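Local coordinates for LS-24 (Lathyrus sativus, PDB 3LP9), which is a seed albumin that probably binds hemin as a monomer or spermine as a dimer, and may take part in the response to oxidative stress and in polyamine biosynthesis, at residues F76-E80 with N81-L85; K102-A105 with D106-F110; T114-E117 with S118-A122; G161-C164 with F165-T168. All coordinates share one frame; numbering follows the deposited sequence.

Interaction 1 (F76-E80 with N81-L85)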
loop_
_atom_site.group_PDB
_atom_site.type_symbol
_atom_site.label_atom_id
_atom_site.label_comp_id
_atom_site.label_asym_id
_atom_site.label_seq_id
_atom_site.Cartn_x
_atom_site.Cartn_y
_atom_site.Cartn_z
ATOM N N PHE A 76 13.741 -3.886 7.503
ATOM C CA PHE A 76 12.625 -3.012 7.183
ATOM C C PHE A 76 12.735 -2.699 5.701
ATOM O O PHE A 76 13.817 -2.440 5.185
ATOM C CB PHE A 76 12.674 -1.704 8.019
ATOM C CG PHE A 76 11.854 -1.749 9.292
ATOM C CD1 PHE A 76 10.467 -1.706 9.243
ATOM C CD2 PHE A 76 12.473 -1.865 10.535
ATOM C CE1 PHE A 76 9.721 -1.739 10.388
ATOM C CE2 PHE A 76 11.730 -1.909 11.680
ATOM C CZ PHE A 76 10.362 -1.856 11.628
ATOM N N ILE A 77 11.627 -2.780 5.011
ATOM C CA ILE A 77 11.545 -2.436 3.587
ATOM C C ILE A 77 10.517 -1.341 3.442
ATOM O O ILE A 77 9.644 -1.176 4.296
ATOM C CB ILE A 77 11.168 -3.677 2.694
ATOM C CG1 ILE A 77 9.834 -4.313 3.102
ATOM C CG2 ILE A 77 12.292 -4.703 2.760
ATOM C CD1 ILE A 77 9.428 -5.507 2.296
ATOM N N PHE A 78 10.647 -0.539 2.399
ATOM C CA PHE A 78 9.741 0.624 2.192
ATOM C C PHE A 78 9.361 0.619 0.707
ATOM O O PHE A 78 10.121 0.113 -0.127
ATOM C CB PHE A 78 10.456 1.930 2.560
ATOM C CG PHE A 78 10.890 2.037 4.005
ATOM C CD1 PHE A 78 10.215 2.831 4.865
ATOM C CD2 PHE A 78 12.012 1.352 4.474
ATOM C CE1 PHE A 78 10.596 2.952 6.242
ATOM C CE2 PHE A 78 12.470 1.482 5.840
ATOM C CZ PHE A 78 11.707 2.281 6.732
ATOM N N TYR A 79 8.182 1.176 0.399
ATOM C CA TYR A 79 7.781 1.480 -0.945
ATOM C C TYR A 79 6.888 2.678 -0.794
ATOM O O TYR A 79 5.756 2.581 -0.259
ATOM C CB TYR A 79 6.995 0.342 -1.632
ATOM C CG TYR A 79 6.432 0.824 -2.955
ATOM C CD1 TYR A 79 7.280 1.055 -4.043
ATOM C CD2 TYR A 79 5.057 1.149 -3.092
ATOM C CE1 TYR A 79 6.772 1.579 -5.259
ATOM C CE2 TYR A 79 4.549 1.677 -4.314
ATOM C CZ TYR A 79 5.416 1.898 -5.365
ATOM O OH TYR A 79 4.948 2.365 -6.564
ATOM N N GLU A 80 7.386 3.818 -1.285
ATOM C CA GLU A 80 6.664 5.081 -1.144
ATOM C C GLU A 80 6.364 5.344 0.340
ATOM O O GLU A 80 7.309 5.384 1.170
ATOM C CB GLU A 80 5.448 5.138 -2.116
ATOM C CG GLU A 80 5.872 5.071 -3.572
ATOM C CD GLU A 80 4.728 5.265 -4.523
ATOM O OE1 GLU A 80 3.552 5.173 -4.101
ATOM O OE2 GLU A 80 4.985 5.522 -5.699
ATOM N N ASN A 81 5.082 5.498 0.703
ATOM C CA ASN A 81 4.722 5.831 2.114
ATOM C C ASN A 81 4.475 4.671 3.102
ATOM O O ASN A 81 4.135 4.879 4.267
ATOM C CB ASN A 81 3.521 6.838 2.133
ATOM C CG ASN A 81 2.336 6.339 1.401
ATOM O OD1 ASN A 81 2.478 5.736 0.313
ATOM N ND2 ASN A 81 1.117 6.545 1.984
ATOM N N PHE A 82 4.618 3.453 2.581
ATOM C CA PHE A 82 4.387 2.198 3.333
ATOM C C PHE A 82 5.709 1.542 3.646
ATOM O O PHE A 82 6.733 1.805 2.993
ATOM C CB PHE A 82 3.456 1.268 2.534
ATOM C CG PHE A 82 2.081 1.849 2.303
ATOM C CD1 PHE A 82 1.026 1.614 3.211
ATOM C CD2 PHE A 82 1.811 2.657 1.166
ATOM C CE1 PHE A 82 -0.266 2.172 3.012
ATOM C CE2 PHE A 82 0.569 3.211 0.984
ATOM C CZ PHE A 82 -0.466 2.956 1.908
ATOM N N CYS A 83 5.729 0.770 4.725
ATOM C CA CYS A 83 6.901 0.004 5.106
ATOM C C CYS A 83 6.509 -1.318 5.776
ATOM O O CYS A 83 5.365 -1.522 6.235
ATOM C CB CYS A 83 7.813 0.809 6.022
ATOM S SG CYS A 83 7.237 0.934 7.634
ATOM N N ALA A 84 7.454 -2.234 5.828
ATOM C CA ALA A 84 7.181 -3.567 6.433
ATOM C C ALA A 84 8.450 -4.101 7.107
ATOM O O ALA A 84 9.565 -3.813 6.657
ATOM C CB ALA A 84 6.611 -4.546 5.393
ATOM N N LEU A 85 8.273 -4.864 8.173
ATOM C CA LEU A 85 9.380 -5.586 8.777
ATOM C C LEU A 85 9.331 -7.050 8.335
ATOM O O LEU A 85 8.370 -7.707 8.607
ATOM C CB LEU A 85 9.304 -5.506 10.270
ATOM C CG LEU A 85 10.410 -6.230 11.013
ATOM C CD1 LEU A 85 11.735 -5.507 10.657
ATOM C CD2 LEU A 85 10.196 -6.301 12.486
HETATM O O HOH W 1 1.683 5.574 -2.255
#

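Interaction 2 (K102-A105 with D106-F110)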
loop_
_atom_site.group_PDB
_atom_site.type_symbol
_atom_site.label_atom_id
_atom_site.label_comp_id
_atom_site.label_asym_id
_atom_site.label_seq_id
_atom_site.Cartn_x
_atom_site.Cartn_y
_atom_site.Cartn_z
ATOM N N LYS A 102 2.541 -1.171 6.786
ATOM C CA LYS A 102 2.012 0.007 7.481
ATOM C C LYS A 102 2.652 1.308 6.984
ATOM O O LYS A 102 3.785 1.351 6.592
ATOM C CB LYS A 102 2.241 -0.111 9.005
ATOM C CG LYS A 102 1.156 -0.862 9.784
ATOM C CD LYS A 102 1.341 -0.536 11.277
ATOM C CE LYS A 102 0.443 -1.391 12.151
ATOM N NZ LYS A 102 1.256 -2.617 12.476
ATOM N N LYS A 103 1.895 2.395 7.054
ATOM C CA LYS A 103 2.362 3.702 6.651
ATOM C C LYS A 103 3.609 4.033 7.498
ATOM O O LYS A 103 3.617 3.765 8.674
ATOM C CB LYS A 103 1.241 4.709 6.911
ATOM C CG LYS A 103 0.323 4.981 5.695
ATOM C CD LYS A 103 -0.999 5.478 6.159
ATOM C CE LYS A 103 -1.817 5.962 5.019
ATOM N NZ LYS A 103 -3.122 6.566 5.481
ATOM N N ILE A 104 4.624 4.633 6.885
ATOM C CA ILE A 104 5.824 5.028 7.576
ATOM C C ILE A 104 5.514 5.842 8.825
ATOM O O ILE A 104 5.996 5.511 9.900
ATOM C CB ILE A 104 6.774 5.828 6.640
ATOM C CG1 ILE A 104 7.310 4.946 5.502
ATOM C CG2 ILE A 104 7.865 6.521 7.403
ATOM C CD1 ILE A 104 7.847 5.737 4.383
ATOM N N ALA A 105 4.700 6.900 8.669
ATOM C CA ALA A 105 4.289 7.798 9.769
ATOM C C ALA A 105 3.637 7.042 10.953
ATOM O O ALA A 105 3.631 7.491 12.081
ATOM C CB ALA A 105 3.347 8.797 9.216
ATOM N N ASP A 106 3.101 5.872 10.703
ATOM C CA ASP A 106 2.463 5.131 11.734
ATOM C C ASP A 106 3.391 4.094 12.400
ATOM O O ASP A 106 3.324 3.886 13.620
ATOM C CB ASP A 106 1.109 4.629 11.171
ATOM C CG ASP A 106 0.757 3.178 11.559
ATOM O OD1 ASP A 106 0.479 2.790 12.764
ATOM O OD2 ASP A 106 0.672 2.400 10.571
ATOM N N VAL A 107 4.335 3.502 11.665
ATOM C CA VAL A 107 5.314 2.599 12.330
ATOM C C VAL A 107 6.370 3.445 13.023
ATOM O O VAL A 107 6.854 3.094 14.147
ATOM C CB VAL A 107 6.010 1.644 11.342
ATOM C CG1 VAL A 107 7.225 0.935 12.017
ATOM C CG2 VAL A 107 4.999 0.632 10.789
ATOM N N PHE A 108 6.718 4.554 12.363
ATOM C CA PHE A 108 7.647 5.521 12.915
ATOM C C PHE A 108 6.974 6.860 13.155
ATOM O O PHE A 108 7.141 7.744 12.339
ATOM C CB PHE A 108 8.855 5.694 11.972
ATOM C CG PHE A 108 9.556 4.413 11.639
ATOM C CD1 PHE A 108 10.343 3.762 12.592
ATOM C CD2 PHE A 108 9.435 3.852 10.369
ATOM C CE1 PHE A 108 11.006 2.551 12.303
ATOM C CE2 PHE A 108 10.099 2.630 10.051
ATOM C CZ PHE A 108 10.862 1.986 11.022
ATOM N N PRO A 109 6.203 7.015 14.278
ATOM C CA PRO A 109 5.430 8.249 14.436
ATOM C C PRO A 109 6.255 9.553 14.315
ATOM O O PRO A 109 5.779 10.546 13.730
ATOM C CB PRO A 109 4.745 8.065 15.825
ATOM C CG PRO A 109 4.584 6.540 15.897
ATOM C CD PRO A 109 5.924 6.069 15.388
ATOM N N PHE A 110 7.468 9.543 14.891
ATOM C CA PHE A 110 8.336 10.736 14.897
ATOM C C PHE A 110 8.602 11.290 13.483
ATOM O O PHE A 110 9.214 12.370 13.346
ATOM C CB PHE A 110 9.688 10.443 15.588
ATOM C CG PHE A 110 10.413 9.272 15.007
ATOM C CD1 PHE A 110 10.274 8.027 15.558
ATOM C CD2 PHE A 110 11.200 9.412 13.892
ATOM C CE1 PHE A 110 10.907 6.940 14.988
ATOM C CE2 PHE A 110 11.830 8.348 13.321
ATOM C CZ PHE A 110 11.685 7.099 13.847
#

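Interaction 3 (T114-E117 with S118-A122). With CA (calcium ion), chain E.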
loop_
_atom_site.group_PDB
_atom_site.type_symbol
_atom_site.label_atom_id
_atom_site.label_comp_id
_atom_site.label_asym_id
_atom_site.label_seq_id
_atom_site.Cartn_x
_atom_site.Cartn_y
_atom_site.Cartn_z
ATOM N N THR A 114 7.164 15.148 8.410
ATOM C CA THR A 114 8.517 15.426 7.996
ATOM C C THR A 114 8.622 14.943 6.569
ATOM O O THR A 114 7.675 14.336 6.053
ATOM C CB THR A 114 9.557 14.686 8.865
ATOM O OG1 THR A 114 9.578 13.308 8.512
ATOM C CG2 THR A 114 9.239 14.781 10.297
ATOM N N VAL A 115 9.771 15.189 5.927
ATOM C CA VAL A 115 10.042 14.733 4.578
ATOM C C VAL A 115 10.056 13.199 4.402
ATOM O O VAL A 115 9.931 12.695 3.279
ATOM C CB VAL A 115 11.385 15.332 4.022
ATOM C CG1 VAL A 115 11.342 16.897 3.968
ATOM C CG2 VAL A 115 12.592 14.835 4.798
ATOM N N PHE A 116 10.214 12.466 5.498
ATOM C CA PHE A 116 10.253 11.005 5.450
ATOM C C PHE A 116 8.868 10.394 5.460
ATOM O O PHE A 116 8.707 9.223 5.123
ATOM C CB PHE A 116 11.057 10.460 6.592
ATOM C CG PHE A 116 12.509 10.885 6.575
ATOM C CD1 PHE A 116 13.482 10.078 5.999
ATOM C CD2 PHE A 116 12.911 12.073 7.214
ATOM C CE1 PHE A 116 14.808 10.470 5.998
ATOM C CE2 PHE A 116 14.236 12.464 7.219
ATOM C CZ PHE A 116 15.185 11.670 6.592
ATOM N N GLU A 117 7.849 11.185 5.807
ATOM C CA GLU A 117 6.509 10.608 5.896
ATOM C C GLU A 117 6.074 9.915 4.618
ATOM O O GLU A 117 5.540 8.804 4.653
ATOM C CB GLU A 117 5.485 11.645 6.354
ATOM C CG GLU A 117 4.071 11.075 6.524
ATOM C CD GLU A 117 3.081 12.111 7.010
ATOM O OE1 GLU A 117 3.515 13.205 7.499
ATOM O OE2 GLU A 117 1.871 11.843 6.912
ATOM N N SER A 118 6.302 10.600 3.501
ATOM C CA SER A 118 5.884 10.184 2.143
ATOM C C SER A 118 6.903 9.230 1.482
ATOM O O SER A 118 6.669 8.725 0.372
ATOM C CB SER A 118 5.715 11.429 1.244
ATOM O OG SER A 118 7.001 11.996 0.973
ATOM N N GLY A 119 8.013 8.999 2.181
ATOM C CA GLY A 119 9.060 8.131 1.653
ATOM C C GLY A 119 10.511 8.420 2.008
ATOM O O GLY A 119 10.903 9.543 2.374
ATOM N N ILE A 120 11.330 7.379 1.897
ATOM C CA ILE A 120 12.717 7.454 2.284
ATOM C C ILE A 120 13.588 7.003 1.109
ATOM O O ILE A 120 13.224 6.090 0.367
ATOM C CB ILE A 120 12.897 6.610 3.534
ATOM C CG1 ILE A 120 11.874 7.056 4.581
ATOM C CG2 ILE A 120 14.359 6.693 4.037
ATOM C CD1 ILE A 120 12.149 6.440 5.903
ATOM N N ASP A 121 14.687 7.705 0.874
ATOM C CA ASP A 121 15.603 7.368 -0.223
ATOM C C ASP A 121 16.523 6.184 0.141
ATOM O O ASP A 121 16.576 5.151 -0.564
ATOM C CB ASP A 121 16.444 8.576 -0.607
ATOM C CG ASP A 121 15.643 9.696 -1.282
ATOM O OD1 ASP A 121 14.538 9.456 -1.773
ATOM O OD2 ASP A 121 16.127 10.828 -1.375
ATOM N N ALA A 122 17.218 6.313 1.260
ATOM C CA ALA A 122 18.197 5.334 1.617
ATOM C C ALA A 122 18.384 5.236 3.137
ATOM O O ALA A 122 17.975 6.150 3.860
ATOM C CB ALA A 122 19.544 5.728 0.958
HETATM CA CA CA E . 15.749 4.597 -2.880
HETATM O O HOH W 2 6.552 13.791 3.369
HETATM O O HOH W 3 13.111 5.744 -2.576
#

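Interaction 4 (G161-C164 with F165-T168)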
loop_
_atom_site.group_PDB
_atom_site.type_symbol
_atom_site.label_atom_id
_atom_site.label_comp_id
_atom_site.label_asym_id
_atom_site.label_seq_id
_atom_site.Cartn_x
_atom_site.Cartn_y
_atom_site.Cartn_z
ATOM N N GLY A 161 26.462 16.535 8.484
ATOM C CA GLY A 161 26.693 15.271 9.161
ATOM C C GLY A 161 27.736 14.441 8.471
ATOM O O GLY A 161 28.418 13.676 9.133
ATOM N N TYR A 162 27.891 14.609 7.161
ATOM C CA TYR A 162 28.877 13.846 6.347
ATOM C C TYR A 162 29.799 14.808 5.567
ATOM O O TYR A 162 29.610 14.993 4.337
ATOM C CB TYR A 162 28.154 12.922 5.335
ATOM C CG TYR A 162 27.267 11.936 6.023
ATOM C CD1 TYR A 162 27.736 10.635 6.315
ATOM C CD2 TYR A 162 26.006 12.309 6.501
ATOM C CE1 TYR A 162 26.963 9.731 7.026
ATOM C CE2 TYR A 162 25.224 11.411 7.194
ATOM C CZ TYR A 162 25.696 10.128 7.462
ATOM O OH TYR A 162 24.935 9.237 8.197
ATOM N N PRO A 163 30.801 15.393 6.244
ATOM C CA PRO A 163 31.696 16.341 5.550
ATOM C C PRO A 163 32.376 15.700 4.310
ATOM O O PRO A 163 32.655 16.352 3.303
ATOM C CB PRO A 163 32.727 16.718 6.647
ATOM C CG PRO A 163 31.952 16.493 7.974
ATOM C CD PRO A 163 31.254 15.168 7.637
ATOM N N CYS A 164 32.581 14.398 4.379
ATOM C CA CYS A 164 33.213 13.700 3.278
ATOM C C CYS A 164 32.363 13.771 1.996
ATOM O O CYS A 164 32.872 13.506 0.896
ATOM C CB CYS A 164 33.495 12.253 3.684
ATOM S SG CYS A 164 32.055 11.227 4.199
ATOM N N PHE A 165 31.067 14.137 2.154
ATOM C CA PHE A 165 30.118 14.220 1.022
ATOM C C PHE A 165 30.033 15.613 0.404
ATOM O O PHE A 165 29.440 15.765 -0.649
ATOM C CB PHE A 165 28.725 13.742 1.427
ATOM C CG PHE A 165 28.583 12.218 1.488
ATOM C CD1 PHE A 165 29.474 11.392 0.814
ATOM C CD2 PHE A 165 27.516 11.632 2.186
ATOM C CE1 PHE A 165 29.313 9.979 0.874
ATOM C CE2 PHE A 165 27.341 10.263 2.229
ATOM C CZ PHE A 165 28.229 9.430 1.572
ATOM N N ARG A 166 30.614 16.626 1.055
ATOM C CA ARG A 166 30.613 18.002 0.538
ATOM C C ARG A 166 31.217 18.097 -0.866
ATOM O O ARG A 166 32.230 17.484 -1.130
ATOM C CB ARG A 166 31.453 18.843 1.430
ATOM C CG ARG A 166 30.644 19.690 2.272
ATOM C CD ARG A 166 31.387 19.838 3.573
ATOM N NE ARG A 166 30.513 19.605 4.729
ATOM C CZ ARG A 166 30.876 19.865 5.987
ATOM N NH1 ARG A 166 32.094 20.354 6.242
ATOM N NH2 ARG A 166 30.034 19.634 6.991
ATOM N N ASN A 167 30.587 18.835 -1.774
ATOM C CA ASN A 167 31.107 18.981 -3.144
ATOM C C ASN A 167 31.188 17.675 -3.914
ATOM O O ASN A 167 32.062 17.508 -4.748
ATOM C CB ASN A 167 32.479 19.702 -3.142
ATOM C CG ASN A 167 32.411 21.073 -2.477
ATOM O OD1 ASN A 167 31.563 21.929 -2.824
ATOM N ND2 ASN A 167 33.273 21.282 -1.467
ATOM N N THR A 168 30.294 16.750 -3.574
ATOM C CA THR A 168 30.150 15.447 -4.209
ATOM C C THR A 168 28.656 15.327 -4.500
ATOM O O THR A 168 27.857 16.118 -4.022
ATOM C CB THR A 168 30.640 14.258 -3.308
ATOM O OG1 THR A 168 29.724 14.002 -2.226
ATOM C CG2 THR A 168 32.014 14.533 -2.720
#

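Interaction 1 (F76-E80 with N81-L85)
F76 and L85 meet at a non-hydrogen-bonded antiparallel pair, where CD1 of L85 sits over the centre of the F76 ring, 3.8 Å from its centroid and 14° off the ring normal: a CH-pi contact. On the same side of the sheet, CB of C83 comes to 3.3 Å from CD1 of F78. The C83 sulfur approaches the F78 ring obliquely, SG 4.8 Å from the ring centroid; SG stands between its own backbone N and carbonyl carbon (chi1 76°). I77 and A84 lie on the other side, CG1 to CB.

Two pairs of backbone bonds hold this register. I77 N donates to A84 O at 2.8 Å and A84 N returns to I77 O at 2.9 Å, while Y79 N to F82 O and F82 N to Y79 O close the end. There a water donates to both E80 OE1 and N81 OD1, at 2.7 Å each.

Further out, E80 OE2 forms a salt bridge with K103 of the second subunit, and F108 packs on the F76 and F78 rings. A type II' turn from Y79 to F82 joins the strands, making the two-residue beta hairpin of the middle strands (74-79 and 82-87) of one blade of the four-bladed hemopexin propeller.

Interaction 2 (K102-A105 with D106-F110)
V107 packs against K102 where the strand turns into a short helix: CG2 of V107 is 3.4 Å from CB of K102, closer than usual van der Waals contact. A chi1 of 168° turns CG1 of V107 away from its backbone N and leaves CG2 facing the lysine, while CG1 lies over the centre of the ring of the next residue, F108.

The tight part also takes in the backbone turn. K103, at the N-cap position, offers its carbonyl oxygen to two donors: V107 N at 3.1 Å, approaching almost in line with the carbonyl, and D106 N at 3.0 Å, well above the carbonyl plane. I104 O then takes F108 N at 2.7 Å, with an N-H...O angle of 160°. Beside this last bond, CG2 of I104 is 4.3 Å from CD2 of F108. The F108 ring continues inward to F76, F78 and C83.

D106 lies across the aliphatic chain of K102, with OD2 3.1 Å from CD, and its OD2 is held by a hydrogen bond to Y62 OH of the second subunit, a hydroxyl also hydrogen-bonded to K103 N. The looser side is the lysine end: the bend there leaves K102 NZ 5.4 Å from D106 OD2, so opposite charges are near without touching, and any attraction is probably modest. Exposed P109 rests its CA against A105 O, while the K103 chain leads away from the turn to E80 of the second subunit. This strand-to-helix turn, following the outer strand of a blade, is characteristic of the hemopexin propeller and here forms part of the dimer interface.

Interaction 3 (T114-E117 with S118-A122)
F116 and I120 cross at about a right angle, and the isoleucine meets the phenylalanine ring at its edge: CG1 of I120 lies near the ring plane, 3.7 Å from CD1 of F116. Having CG1 beside its backbone N (chi1 -53°) brings the I120 branch back toward the preceding turn, and its CD1 also approaches F116 CD1, at 3.9 Å. T114 OG1 is likewise near the plane at the ring edge. The ring itself stacks with F111.

The backbone reversal between the two residues is a type I turn from F116 to G119. G119 N donates to F116 O at 3.0 Å, from high above the carbonyl plane and with an N-H...O angle of 148°. G119 takes up backbone angles that call for glycine. Just upstream, T114 OG1 accepts from F116 N at 3.2 Å, forming an ST turn within a second type I turn, from T114 to E117.

S118 faces another way. A water at 3.0 Å from its OG donates to T114 O, bridging the two segments; in a nearly identical protein S118 contributes to spermine binding. K136 is hydrogen-bonded to both V115 O and G119 O.

Beyond I120 the chain reaches the metal. D121 O binds calcium at 2.5 Å, and a water that donates to I120 O also binds the calcium, at 2.9 Å from the ion. N7, D65 and D175 also supply backbone oxygens, giving the ring of four carbonyls in the central channel characteristic of hemopexin propellers.

Interaction 4 (G161-C164 with F165-T168)
Y162 O accepts from F165 N at 2.8 Å, with an N-H...O angle of 157°; the donor stands above the carbonyl plane. The next step repeats the pattern: R166 N bonds to P163 O at 3.0 Å, again from above the carbonyl plane. Together these i-to-i+3 bonds define a tight turn of 3-10 character that brings the side chains of Y162 and F165 onto one side.

Those two chains point the same way, alongside each other. Their ring planes are inclined by only 23°, but the centroids are 5.6 Å apart, so the rings are slid past one another and barely overlap. The closest touch is CB of Y162 to CD2 of F165, at 3.5 Å. C164 adds a sulfur-aromatic contact from over a face of the F165 ring: SG is 4.5 Å from the centroid and offset toward the rim.

R166 takes a different course. Bends at chi2 and chi3 fold its chain back across P163, laying one face of the guanidinium over P163 CA, with CZ 3.7 Å from P163 CB. The turned-back group hydrogen-bonds through NH2 to S159 O. A type II turn from F165 to T168 then carries the chain onward, with CG2 of T168 near C164 O.

The segment follows helix 158-161 and leads toward strand 176-179. Y162 reaches Y124 OH and packs with F135 and Y140 of the preceding sheet, whereas F165 meets F188 edge-to-face and touches V197 on strand 193-198, so the turn spans two neighbouring antiparallel sheets.

How the interactions relate
Interactions 1, 2 and 3 form one continuous cluster, with centres 10 to 11 Å apart. Strand 82-87 and the chain from 100-103 into the helix are joined by C83 N to K102 O (2.8 Å) and I104 N to N81 O (2.7 Å), both probable hydrogen bonds. I104 then packs its CG2 3.6 Å from F116 O, tying interaction 2 to interaction 3, while F78 CE1 touches I120 CD1 at 3.8 Å. Interactions 1 and 2 both reach the second subunit; interaction 3 instead runs inward to calcium, which lies about 8 Å from the F78 side chain. Interaction 4 stands apart, its nearest atoms about 9 Å from interaction 3, and its F165 side chain about 14 Å from calcium.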